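Local coordinates for protein putative PLP-dependent aminotransferase (Bacillus cereus ATCC 10987, PDB 3JU7) that probably acts as a pyridoxal phosphate-dependent aminotransferase of the DegT/DnrJ/EryC1/StrS family and assembles as a two-chain protein, at residues V56-N61 with C233-Y238; K77-L82 with G99-F104; K255-I260 with L352-T357; Y318-C323 with K342-I347. One frame throughout, in Å; residues are numbered along the deposited sequence.

Contact 1. Residues V56-N61 with C233-Y238; sequences VTTVAN and CKMSEY. With ACT (acetate ion), chain F.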
loop_
_atom_site.group_PDB
_atom_site.type_symbol
_atom_site.label_atom_id
_atom_site.label_comp_id
_atom_site.label_asym_id
_atom_site.label_seq_id
_atom_site.Cartn_x
_atom_site.Cartn_y
_atom_site.Cartn_z
ATOM N N VAL A 56 2.880 -16.594 8.200
ATOM C CA VAL A 56 2.968 -15.612 7.145
ATOM C C VAL A 56 1.830 -14.589 7.240
ATOM O O VAL A 56 0.728 -14.857 7.811
ATOM C CB VAL A 56 2.898 -16.277 5.734
ATOM C CG1 VAL A 56 4.084 -17.274 5.493
ATOM C CG2 VAL A 56 1.552 -16.934 5.557
ATOM N N THR A 57 2.077 -13.411 6.657
ATOM C CA THR A 57 0.971 -12.520 6.381
ATOM C C THR A 57 1.088 -11.939 4.983
ATOM O O THR A 57 2.193 -11.601 4.529
ATOM C CB THR A 57 0.853 -11.395 7.415
ATOM O OG1 THR A 57 -0.395 -10.738 7.194
ATOM C CG2 THR A 57 2.076 -10.356 7.305
ATOM N N THR A 58 -0.044 -11.824 4.285
ATOM C CA THR A 58 -0.047 -11.103 3.004
ATOM C C THR A 58 0.088 -9.607 3.295
ATOM O O THR A 58 -0.185 -9.178 4.411
ATOM C CB THR A 58 -1.300 -11.367 2.199
ATOM O OG1 THR A 58 -2.449 -10.943 2.948
ATOM C CG2 THR A 58 -1.439 -12.886 1.857
ATOM N N VAL A 59 0.595 -8.845 2.322
ATOM C CA VAL A 59 0.617 -7.379 2.392
ATOM C C VAL A 59 0.261 -6.847 1.005
ATOM O O VAL A 59 0.270 -7.605 0.044
ATOM C CB VAL A 59 1.964 -6.826 2.856
ATOM C CG1 VAL A 59 2.196 -7.207 4.317
ATOM C CG2 VAL A 59 3.100 -7.325 1.950
ATOM N N ALA A 60 -0.034 -5.550 0.886
ATOM C CA ALA A 60 -0.560 -5.028 -0.369
ATOM C C ALA A 60 0.512 -4.968 -1.442
ATOM O O ALA A 60 0.210 -5.050 -2.628
ATOM C CB ALA A 60 -1.218 -3.692 -0.163
ATOM N N ASN A 61 1.760 -4.809 -1.008
ATOM C CA ASN A 61 2.938 -4.923 -1.853
ATOM C C ASN A 61 4.190 -5.098 -0.952
ATOM O O ASN A 61 4.152 -4.805 0.265
ATOM C CB ASN A 61 3.041 -3.732 -2.852
ATOM C CG ASN A 61 3.317 -2.410 -2.179
ATOM O OD1 ASN A 61 4.324 -2.267 -1.458
ATOM N ND2 ASN A 61 2.475 -1.400 -2.463
ATOM N N CYS A 233 -1.748 -1.718 4.843
ATOM C CA CYS A 233 -1.087 -2.514 3.808
ATOM C C CYS A 233 -1.811 -3.835 3.633
ATOM O O CYS A 233 -1.202 -4.825 3.276
ATOM C CB CYS A 233 0.388 -2.739 4.137
ATOM S SG CYS A 233 0.674 -3.855 5.583
ATOM N N LYS A 234 -3.131 -3.807 3.854
ATOM C CA LYS A 234 -3.998 -4.959 3.660
ATOM C C LYS A 234 -4.158 -5.300 2.176
ATOM O O LYS A 234 -4.377 -4.434 1.346
ATOM C CB LYS A 234 -5.388 -4.724 4.300
ATOM C CG LYS A 234 -5.306 -4.439 5.803
ATOM C CD LYS A 234 -6.588 -4.044 6.457
ATOM C CE LYS A 234 -6.944 -2.579 6.337
ATOM N NZ LYS A 234 -7.452 -2.184 5.058
HETATM N N MSE A 235 -4.073 -6.592 1.918
HETATM C CA MSE A 235 -4.349 -7.181 0.625
HETATM C C MSE A 235 -5.841 -7.538 0.520
HETATM O O MSE A 235 -6.410 -8.206 1.398
HETATM C CB MSE A 235 -3.495 -8.449 0.433
HETATM C CG MSE A 235 -3.860 -9.259 -0.804
HETATM SE SE MSE A 235 -2.864 -10.869 -1.137
HETATM C CE MSE A 235 -1.247 -9.963 -1.626
ATOM N N SER A 236 -6.461 -7.114 -0.578
ATOM C CA SER A 236 -7.854 -7.472 -0.831
ATOM C C SER A 236 -8.104 -8.991 -0.991
ATOM O O SER A 236 -7.190 -9.789 -1.248
ATOM C CB SER A 236 -8.433 -6.696 -2.035
ATOM O OG SER A 236 -8.011 -7.210 -3.272
ATOM N N GLU A 237 -9.363 -9.369 -0.830
ATOM C CA GLU A 237 -9.810 -10.754 -1.130
ATOM C C GLU A 237 -9.596 -11.104 -2.616
ATOM O O GLU A 237 -9.293 -12.220 -2.979
ATOM C CB GLU A 237 -11.275 -10.862 -0.795
ATOM C CG GLU A 237 -11.586 -10.926 0.708
ATOM C CD GLU A 237 -11.067 -12.225 1.354
ATOM O OE1 GLU A 237 -9.861 -12.330 1.697
ATOM O OE2 GLU A 237 -11.877 -13.132 1.517
ATOM N N TYR A 238 -9.693 -10.090 -3.474
ATOM C CA TYR A 238 -9.533 -10.286 -4.882
ATOM C C TYR A 238 -8.087 -10.668 -5.244
ATOM O O TYR A 238 -7.857 -11.635 -5.981
ATOM C CB TYR A 238 -9.951 -9.017 -5.597
ATOM C CG TYR A 238 -11.420 -8.629 -5.443
ATOM C CD1 TYR A 238 -12.424 -9.366 -6.078
ATOM C CD2 TYR A 238 -11.809 -7.485 -4.717
ATOM C CE1 TYR A 238 -13.749 -9.001 -5.980
ATOM C CE2 TYR A 238 -13.139 -7.124 -4.630
ATOM C CZ TYR A 238 -14.104 -7.887 -5.264
ATOM O OH TYR A 238 -15.436 -7.569 -5.186
HETATM C C ACT F . -9.795 0.133 6.294
HETATM O O ACT F . -9.866 -0.957 6.957
HETATM O OXT ACT F . -8.864 0.235 5.461
HETATM C CH3 ACT F . -10.789 1.245 6.444
HETATM O O HOH W 1 -3.172 -8.423 4.058
HETATM O O HOH W 2 -1.576 -6.955 5.622
#

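Contact 2. Residues K77-L82 with G99-F104; sequences KGKYAL and GLEPYF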
loop_
_atom_site.group_PDB
_atom_site.type_symbol
_atom_site.label_atom_id
_atom_site.label_comp_id
_atom_site.label_asym_id
_atom_site.label_seq_id
_atom_site.Cartn_x
_atom_site.Cartn_y
_atom_site.Cartn_z
ATOM N N LYS A 77 17.056 2.840 19.267
ATOM C CA LYS A 77 18.053 3.875 19.379
ATOM C C LYS A 77 18.940 3.993 18.119
ATOM O O LYS A 77 19.715 4.929 18.016
ATOM C CB LYS A 77 18.882 3.657 20.658
ATOM C CG LYS A 77 18.090 3.909 21.961
ATOM N N GLY A 78 18.807 3.077 17.165
ATOM C CA GLY A 78 19.675 3.037 15.988
ATOM C C GLY A 78 19.302 4.060 14.917
ATOM O O GLY A 78 18.168 4.535 14.841
ATOM N N LYS A 79 20.279 4.383 14.086
ATOM C CA LYS A 79 20.167 5.412 13.078
ATOM C C LYS A 79 20.243 4.815 11.650
ATOM O O LYS A 79 19.705 5.361 10.697
ATOM C CB LYS A 79 21.337 6.371 13.298
ATOM C CG LYS A 79 21.584 7.351 12.165
ATOM C CD LYS A 79 22.629 8.369 12.541
ATOM C CE LYS A 79 22.646 9.506 11.523
ATOM N NZ LYS A 79 23.696 10.532 11.795
ATOM N N TYR A 80 20.931 3.703 11.495
ATOM C CA TYR A 80 21.242 3.183 10.163
ATOM C C TYR A 80 20.601 1.818 9.857
ATOM O O TYR A 80 20.463 0.952 10.743
ATOM C CB TYR A 80 22.752 3.012 10.044
ATOM C CG TYR A 80 23.546 4.274 10.223
ATOM C CD1 TYR A 80 23.451 5.304 9.301
ATOM C CD2 TYR A 80 24.418 4.428 11.280
ATOM C CE1 TYR A 80 24.195 6.439 9.432
ATOM C CE2 TYR A 80 25.144 5.587 11.439
ATOM C CZ TYR A 80 25.034 6.586 10.492
ATOM O OH TYR A 80 25.749 7.754 10.599
ATOM N N ALA A 81 20.247 1.630 8.590
ATOM C CA ALA A 81 19.858 0.314 8.059
ATOM C C ALA A 81 21.023 -0.150 7.172
ATOM O O ALA A 81 21.286 0.473 6.131
ATOM C CB ALA A 81 18.565 0.413 7.232
ATOM N N LEU A 82 21.756 -1.178 7.595
ATOM C CA LEU A 82 22.917 -1.668 6.813
ATOM C C LEU A 82 22.371 -2.594 5.712
ATOM O O LEU A 82 21.644 -3.558 5.994
ATOM C CB LEU A 82 23.911 -2.417 7.699
ATOM C CG LEU A 82 24.876 -1.598 8.537
ATOM C CD1 LEU A 82 24.184 -0.402 9.236
ATOM C CD2 LEU A 82 25.562 -2.543 9.514
ATOM N N GLY A 99 12.410 6.221 8.990
ATOM C CA GLY A 99 13.249 7.173 9.672
ATOM C C GLY A 99 14.697 6.762 9.803
ATOM O O GLY A 99 15.399 7.315 10.607
ATOM N N LEU A 100 15.162 5.815 9.017
ATOM C CA LEU A 100 16.559 5.423 9.095
ATOM C C LEU A 100 17.323 5.938 7.910
ATOM O O LEU A 100 16.740 6.317 6.891
ATOM C CB LEU A 100 16.692 3.923 9.123
ATOM C CG LEU A 100 15.866 3.324 10.250
ATOM C CD1 LEU A 100 15.910 1.862 10.082
ATOM C CD2 LEU A 100 16.450 3.805 11.592
ATOM N N GLU A 101 18.644 5.970 8.048
ATOM C CA GLU A 101 19.501 6.272 6.930
ATOM C C GLU A 101 20.029 4.947 6.409
ATOM O O GLU A 101 20.513 4.125 7.180
ATOM C CB GLU A 101 20.689 7.128 7.362
ATOM C CG GLU A 101 20.339 8.523 7.687
ATOM C CD GLU A 101 21.575 9.404 7.853
ATOM O OE1 GLU A 101 22.684 9.045 7.390
ATOM O OE2 GLU A 101 21.419 10.465 8.448
ATOM N N PRO A 102 19.950 4.729 5.102
ATOM C CA PRO A 102 20.695 3.581 4.623
ATOM C C PRO A 102 22.191 3.806 4.869
ATOM O O PRO A 102 22.667 4.959 4.900
ATOM C CB PRO A 102 20.375 3.552 3.121
ATOM C CG PRO A 102 19.053 4.338 3.003
ATOM C CD PRO A 102 19.162 5.386 4.051
ATOM N N TYR A 103 22.891 2.704 5.118
ATOM C CA TYR A 103 24.353 2.655 5.199
ATOM C C TYR A 103 24.801 1.497 4.299
ATOM O O TYR A 103 24.593 0.307 4.629
ATOM C CB TYR A 103 24.806 2.415 6.624
ATOM C CG TYR A 103 26.262 2.804 6.914
ATOM C CD1 TYR A 103 27.331 2.243 6.208
ATOM C CD2 TYR A 103 26.552 3.741 7.897
ATOM C CE1 TYR A 103 28.639 2.589 6.501
ATOM C CE2 TYR A 103 27.858 4.099 8.181
ATOM C CZ TYR A 103 28.885 3.524 7.486
ATOM O OH TYR A 103 30.161 3.923 7.801
ATOM N N PHE A 104 25.394 1.835 3.150
ATOM C CA PHE A 104 25.623 0.818 2.134
ATOM C C PHE A 104 26.908 0.003 2.369
ATOM O O PHE A 104 27.973 0.564 2.698
ATOM C CB PHE A 104 25.644 1.439 0.744
ATOM C CG PHE A 104 24.366 2.103 0.337
ATOM C CD1 PHE A 104 23.199 1.363 0.162
ATOM C CD2 PHE A 104 24.324 3.460 0.090
ATOM C CE1 PHE A 104 22.029 1.972 -0.243
ATOM C CE2 PHE A 104 23.148 4.071 -0.310
ATOM C CZ PHE A 104 22.001 3.327 -0.466
#

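Contact 3. Residues K255-I260 with L352-T357; sequences KERTRI and LWEGMT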
loop_
_atom_site.group_PDB
_atom_site.type_symbol
_atom_site.label_atom_id
_atom_site.label_comp_id
_atom_site.label_asym_id
_atom_site.label_seq_id
_atom_site.Cartn_x
_atom_site.Cartn_y
_atom_site.Cartn_z
ATOM N N LYS A 255 8.272 -24.640 -13.790
ATOM C CA LYS A 255 8.816 -25.502 -14.837
ATOM C C LYS A 255 9.140 -24.699 -16.101
ATOM O O LYS A 255 10.203 -24.822 -16.643
ATOM C CB LYS A 255 7.854 -26.670 -15.168
ATOM N N GLU A 256 8.214 -23.875 -16.557
ATOM C CA GLU A 256 8.433 -23.009 -17.714
ATOM C C GLU A 256 9.715 -22.165 -17.546
ATOM O O GLU A 256 10.555 -22.140 -18.441
ATOM C CB GLU A 256 7.194 -22.124 -17.890
ATOM C CG GLU A 256 7.255 -21.044 -18.946
ATOM C CD GLU A 256 7.156 -21.567 -20.357
ATOM O OE1 GLU A 256 7.070 -22.804 -20.556
ATOM O OE2 GLU A 256 7.165 -20.729 -21.287
ATOM N N ARG A 257 9.873 -21.518 -16.384
ATOM C CA ARG A 257 11.041 -20.652 -16.134
ATOM C C ARG A 257 12.339 -21.423 -16.024
ATOM O O ARG A 257 13.393 -20.976 -16.510
ATOM C CB ARG A 257 10.881 -19.824 -14.848
ATOM C CG ARG A 257 10.050 -18.626 -15.012
ATOM C CD ARG A 257 9.825 -17.847 -13.721
ATOM N NE ARG A 257 8.840 -16.839 -14.048
ATOM C CZ ARG A 257 9.094 -15.690 -14.670
ATOM N NH1 ARG A 257 10.325 -15.320 -14.971
ATOM N NH2 ARG A 257 8.084 -14.886 -14.976
ATOM N N THR A 258 12.284 -22.573 -15.353
ATOM C CA THR A 258 13.476 -23.391 -15.255
ATOM C C THR A 258 13.919 -23.834 -16.636
ATOM O O THR A 258 15.076 -23.729 -16.962
ATOM C CB THR A 258 13.266 -24.580 -14.361
ATOM O OG1 THR A 258 12.844 -24.114 -13.073
ATOM C CG2 THR A 258 14.579 -25.370 -14.239
ATOM N N ARG A 259 12.983 -24.283 -17.466
ATOM C CA ARG A 259 13.310 -24.694 -18.827
ATOM C C ARG A 259 14.011 -23.593 -19.585
ATOM O O ARG A 259 15.000 -23.859 -20.249
ATOM C CB ARG A 259 12.066 -25.077 -19.628
ATOM C CG ARG A 259 11.607 -26.501 -19.414
ATOM C CD ARG A 259 11.206 -27.190 -20.734
ATOM N NE ARG A 259 10.400 -26.327 -21.608
ATOM C CZ ARG A 259 9.100 -26.066 -21.452
ATOM N NH1 ARG A 259 8.407 -26.595 -20.446
ATOM N NH2 ARG A 259 8.480 -25.268 -22.319
ATOM N N ILE A 260 13.474 -22.373 -19.523
ATOM C CA ILE A 260 14.060 -21.243 -20.261
ATOM C C ILE A 260 15.471 -20.937 -19.731
ATOM O O ILE A 260 16.405 -20.724 -20.512
ATOM C CB ILE A 260 13.161 -20.000 -20.221
ATOM C CG1 ILE A 260 11.837 -20.289 -20.921
ATOM C CG2 ILE A 260 13.805 -18.849 -20.926
ATOM C CD1 ILE A 260 10.760 -19.284 -20.571
ATOM N N LEU A 352 13.620 -12.863 -20.029
ATOM C CA LEU A 352 13.139 -14.187 -19.743
ATOM C C LEU A 352 11.701 -13.999 -19.290
ATOM O O LEU A 352 11.456 -13.189 -18.437
ATOM C CB LEU A 352 13.979 -14.819 -18.642
ATOM C CG LEU A 352 13.828 -16.321 -18.355
ATOM C CD1 LEU A 352 15.086 -16.837 -17.595
ATOM C CD2 LEU A 352 12.586 -16.608 -17.581
ATOM N N TRP A 353 10.745 -14.679 -19.914
ATOM C CA TRP A 353 9.340 -14.621 -19.504
ATOM C C TRP A 353 8.630 -15.853 -20.019
ATOM O O TRP A 353 9.129 -16.505 -20.937
ATOM C CB TRP A 353 8.604 -13.366 -20.003
ATOM C CG TRP A 353 9.169 -12.713 -21.226
ATOM C CD1 TRP A 353 10.039 -11.664 -21.251
ATOM C CD2 TRP A 353 8.912 -13.056 -22.591
ATOM N NE1 TRP A 353 10.334 -11.325 -22.541
ATOM C CE2 TRP A 353 9.661 -12.167 -23.387
ATOM C CE3 TRP A 353 8.127 -14.020 -23.215
ATOM C CZ2 TRP A 353 9.639 -12.212 -24.765
ATOM C CZ3 TRP A 353 8.101 -14.067 -24.581
ATOM C CH2 TRP A 353 8.857 -13.174 -25.348
ATOM N N GLU A 354 7.477 -16.152 -19.410
ATOM C CA GLU A 354 6.688 -17.320 -19.759
ATOM C C GLU A 354 6.299 -17.198 -21.210
ATOM O O GLU A 354 5.794 -16.165 -21.633
ATOM C CB GLU A 354 5.410 -17.432 -18.907
ATOM C CG GLU A 354 5.644 -17.686 -17.398
ATOM C CD GLU A 354 4.329 -17.710 -16.606
ATOM O OE1 GLU A 354 3.400 -18.411 -17.038
ATOM O OE2 GLU A 354 4.211 -17.024 -15.564
ATOM N N GLY A 355 6.559 -18.240 -21.972
ATOM C CA GLY A 355 6.238 -18.245 -23.377
ATOM C C GLY A 355 7.469 -18.081 -24.202
ATOM O O GLY A 355 7.443 -18.381 -25.371
HETATM N N MSE A 356 8.566 -17.612 -23.624
HETATM C CA MSE A 356 9.800 -17.546 -24.408
HETATM C C MSE A 356 10.170 -18.916 -25.025
HETATM O O MSE A 356 10.228 -19.916 -24.322
HETATM C CB MSE A 356 10.943 -17.034 -23.558
HETATM C CG MSE A 356 12.111 -16.596 -24.413
HETATM SE SE MSE A 356 13.323 -15.595 -23.368
HETATM C CE MSE A 356 12.405 -13.929 -23.283
ATOM N N THR A 357 10.403 -18.959 -26.335
ATOM C CA THR A 357 10.766 -20.207 -27.024
ATOM C C THR A 357 12.276 -20.405 -27.077
ATOM O O THR A 357 13.042 -19.436 -26.992
ATOM C CB THR A 357 10.295 -20.173 -28.485
ATOM O OG1 THR A 357 10.755 -18.954 -29.074
ATOM C CG2 THR A 357 8.746 -20.244 -28.598
#

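Contact 4. Residues Y318-C323 with K342-I347; sequences YFSPSC and KIAKRI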
loop_
_atom_site.group_PDB
_atom_site.type_symbol
_atom_site.label_atom_id
_atom_site.label_comp_id
_atom_site.label_asym_id
_atom_site.label_seq_id
_atom_site.Cartn_x
_atom_site.Cartn_y
_atom_site.Cartn_z
ATOM N N TYR A 318 19.879 -4.119 -14.255
ATOM C CA TYR A 318 19.625 -4.220 -12.830
ATOM C C TYR A 318 20.902 -4.719 -12.092
ATOM O O TYR A 318 21.219 -5.906 -12.169
ATOM C CB TYR A 318 18.437 -5.185 -12.602
ATOM C CG TYR A 318 17.141 -4.584 -13.092
ATOM C CD1 TYR A 318 16.620 -3.433 -12.483
ATOM C CD2 TYR A 318 16.451 -5.121 -14.182
ATOM C CE1 TYR A 318 15.439 -2.847 -12.934
ATOM C CE2 TYR A 318 15.258 -4.540 -14.641
ATOM C CZ TYR A 318 14.772 -3.396 -14.021
ATOM O OH TYR A 318 13.615 -2.801 -14.457
ATOM N N PHE A 319 21.636 -3.891 -11.344
ATOM C CA PHE A 319 21.330 -2.543 -10.937
ATOM C C PHE A 319 22.465 -1.624 -11.326
ATOM O O PHE A 319 23.520 -1.586 -10.690
ATOM C CB PHE A 319 21.131 -2.536 -9.436
ATOM C CG PHE A 319 20.058 -3.440 -9.012
ATOM C CD1 PHE A 319 18.728 -3.097 -9.236
ATOM C CD2 PHE A 319 20.355 -4.673 -8.476
ATOM C CE1 PHE A 319 17.706 -3.958 -8.900
ATOM C CE2 PHE A 319 19.339 -5.537 -8.140
ATOM C CZ PHE A 319 18.017 -5.183 -8.361
ATOM N N SER A 320 22.248 -0.870 -12.379
ATOM C CA SER A 320 23.244 0.076 -12.828
ATOM C C SER A 320 22.479 1.221 -13.452
ATOM O O SER A 320 21.907 1.023 -14.514
ATOM C CB SER A 320 24.151 -0.595 -13.857
ATOM O OG SER A 320 25.009 0.341 -14.444
ATOM N N PRO A 321 22.439 2.403 -12.790
ATOM C CA PRO A 321 23.107 2.727 -11.528
ATOM C C PRO A 321 22.641 1.900 -10.350
ATOM O O PRO A 321 21.455 1.572 -10.245
ATOM C CB PRO A 321 22.698 4.184 -11.293
ATOM C CG PRO A 321 21.376 4.324 -12.029
ATOM C CD PRO A 321 21.670 3.565 -13.281
ATOM N N SER A 322 23.579 1.568 -9.468
ATOM C CA SER A 322 23.218 0.997 -8.193
ATOM C C SER A 322 22.625 2.101 -7.329
ATOM O O SER A 322 22.752 3.294 -7.672
ATOM C CB SER A 322 24.437 0.392 -7.506
ATOM O OG SER A 322 24.408 -1.008 -7.626
ATOM N N CYS A 323 22.039 1.720 -6.187
ATOM C CA CYS A 323 21.348 2.691 -5.332
ATOM C C CYS A 323 22.264 3.841 -4.973
ATOM O O CYS A 323 21.855 4.976 -5.087
ATOM C CB CYS A 323 20.743 2.060 -4.062
ATOM S SG CYS A 323 19.344 0.965 -4.449
ATOM N N LYS A 342 32.128 -2.314 -9.736
ATOM C CA LYS A 342 32.566 -3.192 -10.789
ATOM C C LYS A 342 31.382 -4.007 -11.335
ATOM O O LYS A 342 31.166 -4.049 -12.547
ATOM C CB LYS A 342 33.712 -4.096 -10.287
ATOM C CG LYS A 342 34.147 -5.169 -11.257
ATOM C CD LYS A 342 34.673 -4.602 -12.557
ATOM C CE LYS A 342 36.057 -4.063 -12.407
ATOM N NZ LYS A 342 36.991 -5.228 -12.213
ATOM N N ILE A 343 30.615 -4.641 -10.450
ATOM C CA ILE A 343 29.474 -5.458 -10.892
ATOM C C ILE A 343 28.430 -4.592 -11.621
ATOM O O ILE A 343 27.734 -5.059 -12.504
ATOM C CB ILE A 343 28.826 -6.201 -9.693
ATOM C CG1 ILE A 343 29.797 -7.259 -9.152
ATOM C CG2 ILE A 343 27.457 -6.863 -10.074
ATOM C CD1 ILE A 343 30.247 -8.322 -10.200
ATOM N N ALA A 344 28.327 -3.324 -11.252
ATOM C CA ALA A 344 27.380 -2.409 -11.881
ATOM C C ALA A 344 27.901 -1.970 -13.254
ATOM O O ALA A 344 27.121 -1.493 -14.058
ATOM C CB ALA A 344 27.105 -1.195 -10.980
ATOM N N LYS A 345 29.196 -2.135 -13.533
ATOM C CA LYS A 345 29.716 -1.878 -14.902
ATOM C C LYS A 345 29.555 -3.070 -15.833
ATOM O O LYS A 345 29.646 -2.923 -17.044
ATOM C CB LYS A 345 31.204 -1.512 -14.875
ATOM C CG LYS A 345 31.511 -0.201 -14.201
ATOM N N ARG A 346 29.330 -4.256 -15.270
ATOM C CA ARG A 346 29.306 -5.504 -16.015
ATOM C C ARG A 346 27.939 -6.179 -16.084
ATOM O O ARG A 346 27.694 -6.965 -16.992
ATOM C CB ARG A 346 30.318 -6.497 -15.406
ATOM C CG ARG A 346 31.785 -6.080 -15.556
ATOM C CD ARG A 346 32.710 -7.155 -15.040
ATOM N NE ARG A 346 32.567 -8.396 -15.784
ATOM C CZ ARG A 346 32.951 -9.608 -15.380
ATOM N NH1 ARG A 346 33.531 -9.807 -14.205
ATOM N NH2 ARG A 346 32.763 -10.654 -16.181
ATOM N N ILE A 347 27.060 -5.907 -15.121
ATOM C CA ILE A 347 25.767 -6.583 -15.068
ATOM C C ILE A 347 24.859 -6.219 -16.261
ATOM O O ILE A 347 24.777 -5.061 -16.675
ATOM C CB ILE A 347 25.063 -6.359 -13.698
ATOM C CG1 ILE A 347 23.905 -7.355 -13.488
ATOM C CG2 ILE A 347 24.633 -4.874 -13.515
ATOM C CD1 ILE A 347 24.325 -8.780 -13.308
#

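Contact 1. Residues V56-N61 with C233-Y238
Two water molecules, rather than a ladder of direct bonds, make most of the polar links between Thr58-Ala60 and Cys233-Met235, where strand 55-59 of the mixed sheet in this PLP-dependent aminotransferase fold runs out beside the N-terminal approach to helix 237-248. One water donates to Thr58 OG1 (2.8 Å) and accepts from Met235 N (3.0 Å). The second donates to both Thr58 O and Cys233 O. Direct backbone pairing amounts to one weak bond, Ala60 N to Cys233 O, whose N-H...O angle is just 123°; the same carbonyl oxygen also receives a CA-H...O contact from Val59.

The side chain of selenomethionine Met235 crosses that of Thr58 at about a right angle. Its CG lies anti to the backbone N (chi1 171°), which carries SE to 3.7 Å from Thr58 CB. Thr58 OG1 is held besides by Asn38 OD1, so this buried hydroxyl has a protein partner as well as the water. Lys234 NZ forms a salt bridge with Glu197 of the second subunit and a hydrogen bond to an acetate probably from the crystallisation liquor, placing the contact next to the dimer interface. Val59 CG1 packs against Cys233 SG at 3.9 Å.

Contact 2. Residues K77-L82 with G99-F104
A parallel beta-alpha-beta unit, strand 80-84, helix 90-97 and strand 101-105, brings Tyr80-Leu82 and Glu101-Tyr103 together as neighbouring strands, paired Tyr80 with Glu101, Ala81 with Pro102 and Leu82 with Tyr103. Three backbone bonds of 2.9 Å establish the register: Glu101 N to Lys79 O, Ala81 N to Glu101 O and Tyr103 N to Ala81 O. The first is almost straight, with 176° at the hydrogen.

On the face bearing Tyr80, Leu82, Glu101 and Tyr103, the two tyrosines form a T-shaped pair. Ring centroids stand 5.1 Å apart with planes at 89°, and the CD2 edge of Tyr103 sits over the centre of the Tyr80 ring. Lys79 CG covers the opposite face, so the Tyr80 ring is sandwiched. Tyr103 reaches this position because its CG is anti to the backbone N (chi1 -160°); its OH bonds to Lys122 of helix 116-126, which also packs on Leu82.

Glu101 runs alongside both Lys79 and Tyr80. Its charge lies near Lys79 NZ without a salt bridge, OE2 being 4.0 Å from that nitrogen. The other carboxylate oxygen, Glu101 OE1, meets the edge of the Tyr80 ring at CE1, 3.6 Å away.

Contact 3. Residues K255-I260 with L352-T357
Glu256 reaches from helix 250-270 to the backbone of the turn Trp353-Met356: OE2 accepts from Gly355 N at 2.7 Å, on its anti side and 16° out of the carboxylate plane. The Glu256 side chain bends at chi2 (74°) to bring the carboxylate there, and its CG rests on Glu354 CG. Its other oxygen, OE1, faces Arg259 NH2 by charge alone, since the oxygen lies well off the guanidinium plane.

Arg257 comes next, extended from CG to NE, so that NH1 passes Leu352 CD2 at 3.7 Å while bonding to Gln288 O. NH2 stays 4.5 Å from Glu354 OE2, too far for a salt bridge; that carboxylate is paired with Lys253 instead.

One helical turn after Glu256, Ile260 supplies the apolar half. Its CG2 branch touches Leu352 CG (3.6 Å), and its CD1 abuts the turn, 3.2 Å from Trp353 O and 3.7 Å from Met356 CB. Selenomethionine Met356 crosses Ile260 at about a right angle and leads on to place CE over one face of the Trp353 indole, toward its rim. The geometry is that of a type II beta turn with glycine at its third position (phi 105°), in the connection from strand 347-350 to helix 358-368, docked on helix 250-270.

Contact 4. Residues Y318-C323 with K342-I347
Ser320 OG donates a 2.8 Å hydrogen bond to Ala344 O, tying a loop with two cis peptides, one of them before the non-proline residue Phe319, to helix 338-346 just ahead of strand 347-350. Both side chains start toward the opposing segment. Ser320 has OG anti to its backbone N (chi1 172°), which places the hydroxyl at the carbonyl, tilted 24° from its plane. Asn301 ND2 also reaches that oxygen, so this carbonyl takes one good bond and one weak one.

The methyl of Ala344 points back at the loop, its CB lying 3.6 Å from Phe319 O. That carbonyl also takes a 3.2 Å bond from Ser322 OG, which approaches from above the carbonyl plane and so ties the loop to itself. The second cis peptide precedes Pro321, so the backbone bends on either side of Ser320.

Whereas Ser320 faces the helix, the aromatic side chains of Tyr318 and Phe319 start away from it: the Phe319 ring meets Phe86 edge-to-face, and Tyr318 OH bonds to Arg316. Ile347 therefore packs on their backbone instead of their rings. Its CG2 lies 3.8 Å from Phe319 N, and its CG1 approaches Tyr318 O to 3.3 Å.

How the contacts relate
Contact 2 lies, in sequence, within the span bracketed by contact 1, and contact 4 within that of contact 3; contact 1 closes before contact 3 opens. Contacts 2 and 4 touch directly, Phe104 CZ packing on Cys323 CB at 4.0 Å, although their centres are 22 Å apart. The parallel sheet with strands 80-84 and 101-105 therefore meets the loop near helix 338-346. Contacts 1 and 3 have centres 27 Å apart but sit on or beside successive helices, 237-248 and 250-270. Strand 347-350 joins the segments of contacts 4 and 3. Contacts 2 and 3, about 39 Å between centres, occupy opposite sides of the chain's centre, so the contacts spread across the fold, with only 2 and 4 touching.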